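Local coordinates for ABC transporter, solute-binding protein (Staphylococcus aureus, PDB 6LKK) that binds glucose 6-phosphate as an extracellular solute-binding lipoprotein of the periplasmic-binding-protein type, and probably serves as the sugar-phosphate sensor of a two-component system, at residues P8-L13 and E189-T194; P16-F21 and I29-G34. All blocks are in the same frame, centred on the assembly; numbering follows the deposited sequence.

Contact 1: P8-L13 and E189-T194; sequences PYQSNL and EQDART. With G6P (6-O-phosphono-alpha-D-glucopyranose), chain B.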
loop_
_atom_site.group_PDB
_atom_site.type_symbol
_atom_site.label_atom_id
_atom_site.label_comp_id
_atom_site.label_asym_id
_atom_site.label_seq_id
_atom_site.Cartn_x
_atom_site.Cartn_y
_atom_site.Cartn_z
ATOM N N PRO A 8 -5.241 4.582 -4.626
ATOM C CA PRO A 8 -4.777 3.327 -5.234
ATOM C C PRO A 8 -5.380 2.080 -4.613
ATOM O O PRO A 8 -5.124 0.976 -5.118
ATOM C CB PRO A 8 -3.261 3.373 -5.000
ATOM C CG PRO A 8 -3.122 4.148 -3.739
ATOM C CD PRO A 8 -4.193 5.202 -3.796
ATOM N N TYR A 9 -6.151 2.206 -3.534
ATOM C CA TYR A 9 -6.790 1.042 -2.939
ATOM C C TYR A 9 -7.755 0.402 -3.927
ATOM O O TYR A 9 -8.305 1.063 -4.812
ATOM C CB TYR A 9 -7.567 1.414 -1.675
ATOM C CG TYR A 9 -6.723 1.760 -0.470
ATOM C CD1 TYR A 9 -5.825 0.846 0.059
ATOM C CD2 TYR A 9 -6.859 2.986 0.163
ATOM C CE1 TYR A 9 -5.061 1.157 1.168
ATOM C CE2 TYR A 9 -6.104 3.304 1.271
ATOM C CZ TYR A 9 -5.209 2.390 1.771
ATOM O OH TYR A 9 -4.456 2.705 2.877
ATOM N N GLN A 10 -7.975 -0.895 -3.753
ATOM C CA GLN A 10 -9.027 -1.580 -4.484
ATOM C C GLN A 10 -10.387 -1.215 -3.905
ATOM O O GLN A 10 -10.523 -0.914 -2.717
ATOM C CB GLN A 10 -8.817 -3.093 -4.436
ATOM C CG GLN A 10 -7.572 -3.551 -5.176
ATOM C CD GLN A 10 -7.632 -3.247 -6.661
ATOM O OE1 GLN A 10 -8.406 -3.853 -7.400
ATOM N NE2 GLN A 10 -6.816 -2.297 -7.103
ATOM N N SER A 11 -11.404 -1.243 -4.767
ATOM C CA SER A 11 -12.735 -0.801 -4.361
ATOM C C SER A 11 -13.246 -1.580 -3.152
ATOM O O SER A 11 -13.898 -1.009 -2.269
ATOM C CB SER A 11 -13.704 -0.945 -5.533
ATOM O OG SER A 11 -14.964 -0.381 -5.220
ATOM N N ASN A 12 -12.967 -2.885 -3.090
ATOM C CA ASN A 12 -13.551 -3.707 -2.034
ATOM C C ASN A 12 -13.127 -3.259 -0.643
ATOM O O ASN A 12 -13.841 -3.537 0.327
ATOM C CB ASN A 12 -13.178 -5.178 -2.232
ATOM C CG ASN A 12 -11.728 -5.465 -1.904
ATOM O OD1 ASN A 12 -10.819 -4.872 -2.482
ATOM N ND2 ASN A 12 -11.504 -6.375 -0.960
ATOM N N LEU A 13 -11.992 -2.569 -0.517
ATOM C CA LEU A 13 -11.529 -2.149 0.801
ATOM C C LEU A 13 -12.181 -0.843 1.240
ATOM O O LEU A 13 -12.505 -0.681 2.424
ATOM C CB LEU A 13 -10.004 -2.000 0.809
ATOM C CG LEU A 13 -9.396 -1.538 2.139
ATOM C CD1 LEU A 13 -9.583 -2.592 3.215
ATOM C CD2 LEU A 13 -7.926 -1.196 1.974
ATOM N N GLU A 189 -0.552 -6.995 1.683
ATOM C CA GLU A 189 -1.320 -7.896 2.535
ATOM C C GLU A 189 -2.800 -7.924 2.160
ATOM O O GLU A 189 -3.400 -9.000 2.050
ATOM C CB GLU A 189 -1.140 -7.483 3.993
ATOM C CG GLU A 189 -1.672 -8.484 4.991
ATOM C CD GLU A 189 -1.278 -8.132 6.404
ATOM O OE1 GLU A 189 -1.778 -7.109 6.921
ATOM O OE2 GLU A 189 -0.453 -8.861 6.992
ATOM N N GLN A 190 -3.422 -6.753 1.994
ATOM C CA GLN A 190 -4.867 -6.723 1.766
ATOM C C GLN A 190 -5.238 -7.325 0.415
ATOM O O GLN A 190 -6.266 -8.001 0.293
ATOM C CB GLN A 190 -5.394 -5.288 1.870
ATOM C CG GLN A 190 -5.752 -4.867 3.277
ATOM C CD GLN A 190 -6.765 -5.794 3.912
ATOM O OE1 GLN A 190 -7.812 -6.080 3.328
ATOM N NE2 GLN A 190 -6.446 -6.297 5.098
ATOM N N ASP A 191 -4.423 -7.085 -0.612
ATOM C CA ASP A 191 -4.703 -7.654 -1.926
ATOM C C ASP A 191 -4.562 -9.170 -1.906
ATOM O O ASP A 191 -5.386 -9.889 -2.485
ATOM C CB ASP A 191 -3.766 -7.024 -2.954
ATOM C CG ASP A 191 -4.442 -6.747 -4.287
ATOM O OD1 ASP A 191 -5.642 -7.062 -4.449
ATOM O OD2 ASP A 191 -3.758 -6.201 -5.179
ATOM N N ALA A 192 -3.529 -9.674 -1.230
ATOM C CA ALA A 192 -3.380 -11.113 -1.075
ATOM C C ALA A 192 -4.557 -11.707 -0.312
ATOM O O ALA A 192 -5.090 -12.757 -0.691
ATOM C CB ALA A 192 -2.068 -11.417 -0.358
ATOM N N ARG A 193 -4.982 -11.042 0.763
ATOM C CA ARG A 193 -6.091 -11.556 1.560
ATOM C C ARG A 193 -7.365 -11.655 0.735
ATOM O O ARG A 193 -8.114 -12.632 0.855
ATOM C CB ARG A 193 -6.318 -10.659 2.776
ATOM C CG ARG A 193 -7.479 -11.095 3.660
ATOM C CD ARG A 193 -7.668 -10.143 4.827
ATOM N NE ARG A 193 -8.800 -10.522 5.666
ATOM C CZ ARG A 193 -10.073 -10.276 5.371
ATOM N NH1 ARG A 193 -10.396 -9.655 4.245
ATOM N NH2 ARG A 193 -11.029 -10.657 6.207
ATOM N N THR A 194 -7.639 -10.647 -0.097
ATOM C CA THR A 194 -8.856 -10.644 -0.901
ATOM C C THR A 194 -8.967 -11.910 -1.737
ATOM O O THR A 194 -10.025 -12.547 -1.789
ATOM C CB THR A 194 -8.878 -9.408 -1.803
ATOM O OG1 THR A 194 -8.952 -8.228 -0.994
ATOM C CG2 THR A 194 -10.070 -9.440 -2.755
HETATM C C1 G6P B . 0.579 -0.225 -1.557
HETATM C C2 G6P B . -0.117 0.542 -0.405
HETATM C C3 G6P B . -1.587 0.674 -0.547
HETATM C C4 G6P B . -1.970 0.860 -1.947
HETATM C C5 G6P B . -1.665 -0.417 -2.722
HETATM C C6 G6P B . -1.904 -0.214 -4.184
HETATM O O1 G6P B . 1.390 -1.235 -1.038
HETATM O O2 G6P B . 0.163 -0.099 0.851
HETATM O O3 G6P B . -2.036 1.861 0.240
HETATM O O4 G6P B . -3.391 1.128 -2.050
HETATM O O5 G6P B . -0.267 -0.864 -2.567
HETATM O O6 G6P B . -1.094 0.850 -4.632
HETATM P P G6P B . -0.128 0.644 -6.004
HETATM O O1P G6P B . 0.526 1.979 -6.315
HETATM O O2P G6P B . -0.995 0.194 -7.196
HETATM O O3P G6P B . 0.918 -0.373 -5.724
HETATM O O HOH W 1 -3.840 -2.799 -5.737
HETATM O O HOH W 2 -7.955 -6.452 -2.911
#
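Gln10 and Asp191 are nearest in the backbone register, 7.9 Å between their CA atoms. In 8-13 the chain leaves a loop for the helix 11-25, with Gln10 at the N-cap position, while 189-194 is the first turn and a half of helix 189-197. One direct hydrogen bond joins them, from Asn12 ND2 to Thr194 OG1 at 3.2 Å; it is bent, 141° at the hydrogen, and the hydroxyl lies tilted from the amide plane. Asn12 sets CG between its backbone N and carbonyl carbon (chi1 73°), which turns the amide toward Thr194. Thr194 OG1 in turn donates to Gln190 O (3.0 Å), on the face of that carbonyl opposite to the one reached by Thr194 N. One water, 2.8 Å from Asp191 OD1, also lies within hydrogen-bonding distance of Thr194 OG1 and Asn12 OD1, bridging the segments. As in two-lobed solute-binding proteins, these elements meet beside the ligand cleft: Pro8 CB lies 3.3 Å from O6 of glucose 6-phosphate, and Tyr9 CD1 approaches its O4 (3.2 Å). Tyr9 OH bonds to Asp216, a further ligand-binding residue. Gln10 CG passes Asp191 OD1, whose partner oxygen OD2 is held by Ser171. Leu13 CD1 meets Gln190 OE1, while Gln190 NE2 bonds to Phe250 O.

Contact 2: P16-F21 and I29-G34; sequences PILNEF and IEIKHG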
loop_
_atom_site.group_PDB
_atom_site.type_symbol
_atom_site.label_atom_id
_atom_site.label_comp_id
_atom_site.label_asym_id
_atom_site.label_seq_id
_atom_site.Cartn_x
_atom_site.Cartn_y
_atom_site.Cartn_z
ATOM N N PRO A 16 -17.079 0.265 0.657
ATOM C CA PRO A 16 -18.089 0.132 1.721
ATOM C C PRO A 16 -18.019 1.223 2.780
ATOM O O PRO A 16 -19.049 1.837 3.088
ATOM C CB PRO A 16 -17.796 -1.257 2.301
ATOM C CG PRO A 16 -17.141 -1.992 1.194
ATOM C CD PRO A 16 -16.296 -0.972 0.496
ATOM N N ILE A 17 -16.843 1.484 3.362
ATOM C CA ILE A 17 -16.790 2.500 4.412
ATOM C C ILE A 17 -17.101 3.875 3.842
ATOM O O ILE A 17 -17.682 4.720 4.532
ATOM C CB ILE A 17 -15.432 2.506 5.143
ATOM C CG1 ILE A 17 -14.272 2.692 4.162
ATOM C CG2 ILE A 17 -15.272 1.243 5.979
ATOM C CD1 ILE A 17 -13.002 3.166 4.834
ATOM N N LEU A 18 -16.725 4.136 2.590
ATOM C CA LEU A 18 -17.094 5.410 1.990
ATOM C C LEU A 18 -18.596 5.483 1.751
ATOM O O LEU A 18 -19.175 6.572 1.806
ATOM C CB LEU A 18 -16.312 5.635 0.696
ATOM C CG LEU A 18 -14.800 5.823 0.886
ATOM C CD1 LEU A 18 -14.088 5.936 -0.453
ATOM C CD2 LEU A 18 -14.479 7.038 1.751
ATOM N N ASN A 19 -19.244 4.338 1.515
ATOM C CA ASN A 19 -20.701 4.318 1.443
ATOM C C ASN A 19 -21.320 4.639 2.796
ATOM O O ASN A 19 -22.335 5.342 2.869
ATOM C CB ASN A 19 -21.196 2.958 0.949
ATOM C CG ASN A 19 -20.972 2.760 -0.532
ATOM O OD1 ASN A 19 -20.660 3.703 -1.257
ATOM N ND2 ASN A 19 -21.145 1.527 -0.993
ATOM N N GLU A 20 -20.732 4.131 3.881
ATOM C CA GLU A 20 -21.257 4.457 5.201
ATOM C C GLU A 20 -21.061 5.931 5.521
ATOM O O GLU A 20 -21.872 6.518 6.248
ATOM C CB GLU A 20 -20.601 3.584 6.272
ATOM C CG GLU A 20 -21.108 3.864 7.684
ATOM C CD GLU A 20 -22.623 3.838 7.780
ATOM O OE1 GLU A 20 -23.232 2.854 7.307
ATOM O OE2 GLU A 20 -23.203 4.806 8.317
ATOM N N PHE A 21 -20.000 6.547 4.993
ATOM C CA PHE A 21 -19.845 7.990 5.143
ATOM C C PHE A 21 -20.932 8.734 4.379
ATOM O O PHE A 21 -21.497 9.709 4.885
ATOM C CB PHE A 21 -18.458 8.430 4.672
ATOM C CG PHE A 21 -18.194 9.898 4.863
ATOM C CD1 PHE A 21 -17.678 10.371 6.056
ATOM C CD2 PHE A 21 -18.473 10.804 3.854
ATOM C CE1 PHE A 21 -17.436 11.722 6.235
ATOM C CE2 PHE A 21 -18.232 12.154 4.027
ATOM C CZ PHE A 21 -17.715 12.612 5.220
ATOM N N ILE A 29 -19.647 10.368 -2.647
ATOM C CA ILE A 29 -18.209 10.201 -2.824
ATOM C C ILE A 29 -17.963 9.422 -4.105
ATOM O O ILE A 29 -18.505 8.326 -4.288
ATOM C CB ILE A 29 -17.568 9.488 -1.621
ATOM C CG1 ILE A 29 -17.651 10.377 -0.382
ATOM C CG2 ILE A 29 -16.108 9.138 -1.921
ATOM C CD1 ILE A 29 -17.252 9.681 0.887
ATOM N N GLU A 30 -17.140 9.987 -4.981
ATOM C CA GLU A 30 -16.648 9.300 -6.165
ATOM C C GLU A 30 -15.163 9.022 -5.983
ATOM O O GLU A 30 -14.433 9.848 -5.427
ATOM C CB GLU A 30 -16.886 10.135 -7.428
ATOM C CG GLU A 30 -18.361 10.387 -7.722
ATOM C CD GLU A 30 -18.589 11.127 -9.028
ATOM O OE1 GLU A 30 -17.636 11.758 -9.532
ATOM O OE2 GLU A 30 -19.723 11.075 -9.550
ATOM N N ILE A 31 -14.719 7.852 -6.437
ATOM C CA ILE A 31 -13.333 7.427 -6.282
ATOM C C ILE A 31 -12.662 7.435 -7.645
ATOM O O ILE A 31 -13.233 6.961 -8.635
ATOM C CB ILE A 31 -13.219 6.027 -5.650
ATOM C CG1 ILE A 31 -14.055 5.928 -4.369
ATOM C CG2 ILE A 31 -11.754 5.714 -5.356
ATOM C CD1 ILE A 31 -14.173 4.514 -3.832
ATOM N N LYS A 32 -11.442 7.960 -7.692
ATOM C CA LYS A 32 -10.581 7.857 -8.863
ATOM C C LYS A 32 -9.478 6.858 -8.534
ATOM O O LYS A 32 -8.624 7.127 -7.681
ATOM C CB LYS A 32 -10.006 9.218 -9.245
ATOM C CG LYS A 32 -9.394 9.257 -10.635
ATOM C CD LYS A 32 -8.835 10.632 -10.970
ATOM C CE LYS A 32 -9.939 11.669 -11.157
ATOM N NZ LYS A 32 -10.101 12.066 -12.582
ATOM N N HIS A 33 -9.504 5.707 -9.202
ATOM C CA HIS A 33 -8.573 4.616 -8.950
ATOM C C HIS A 33 -7.393 4.678 -9.913
ATOM O O HIS A 33 -7.500 5.197 -11.027
ATOM C CB HIS A 33 -9.268 3.259 -9.093
ATOM C CG HIS A 33 -10.232 2.946 -7.992
ATOM N ND1 HIS A 33 -9.823 2.549 -6.736
ATOM C CD2 HIS A 33 -11.585 2.950 -7.961
ATOM C CE1 HIS A 33 -10.883 2.330 -5.979
ATOM N NE2 HIS A 33 -11.965 2.565 -6.699
ATOM N N GLY A 34 -6.266 4.133 -9.471
ATOM C CA GLY A 34 -5.082 4.050 -10.304
ATOM C C GLY A 34 -3.867 3.739 -9.461
ATOM O O GLY A 34 -3.916 3.736 -8.229
#
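Phe21 holds its ring anti to the backbone N (chi1 -177°), and Ile29 extends CG1 anti to its carbonyl carbon (chi1 -67°) with CD1 carried onward by a nearly straight chi2; together these torsions bring Ile29 CD1 to Phe21 CD2, 3.4 Å away. The methyl comes to the ring obliquely, nearest its CD2 corner, and the two side chains run at about a right angle. Ile29 CD1 also lies 3.8 Å from Leu18 O and 3.9 Å from Leu18 CD2, so this one methyl touches two residues three positions apart on the helix. The other branch of Leu18 serves the next inward-pointing strand residue: CD1 packs on Ile31 CD1 at 3.7 Å. The contact across these segments is thus wholly apolar in its side chains. Leu233 of helix 230-237 touches both Leu18 and Phe21, and Tyr236 of the same helix meets the Phe21 ring edge-to-face. The strand backbone is paired with strand 2-7, while Arg15 reaches Ile29 O. Helix 16-21 and strand 29-33 run nearly antiparallel, at 153° with their axes 9.4 Å apart, as expected where the helix of a right-handed beta-alpha-beta crossover, here strand 2-7, helix 11-25 and strand 28-33, packs on its sheet.

How the contacts relate
Helix 11-25 takes part in both contacts: its first turn belongs to contact 1 and its middle to contact 2, whose centre lies about 13 Å from that of contact 1. Along the chain, contact 2 is nested within the long excursion that contact 1 closes. The two also touch directly where the loop before the helix passes His33 and Gly34: Tyr9 O is 2.9 Å from His33 ND1, a weak hydrogen bond, and Pro8 CB lies 3.3 Å from Gly34 O. Contact 1 borders the glucose 6-phosphate pocket through Pro8 and Tyr9, whereas the Ile31 side chain of contact 2 stays about 10 Å from the ligand. Beyond Gly34, the chain continues to Ser35 and Thr36 of the pocket.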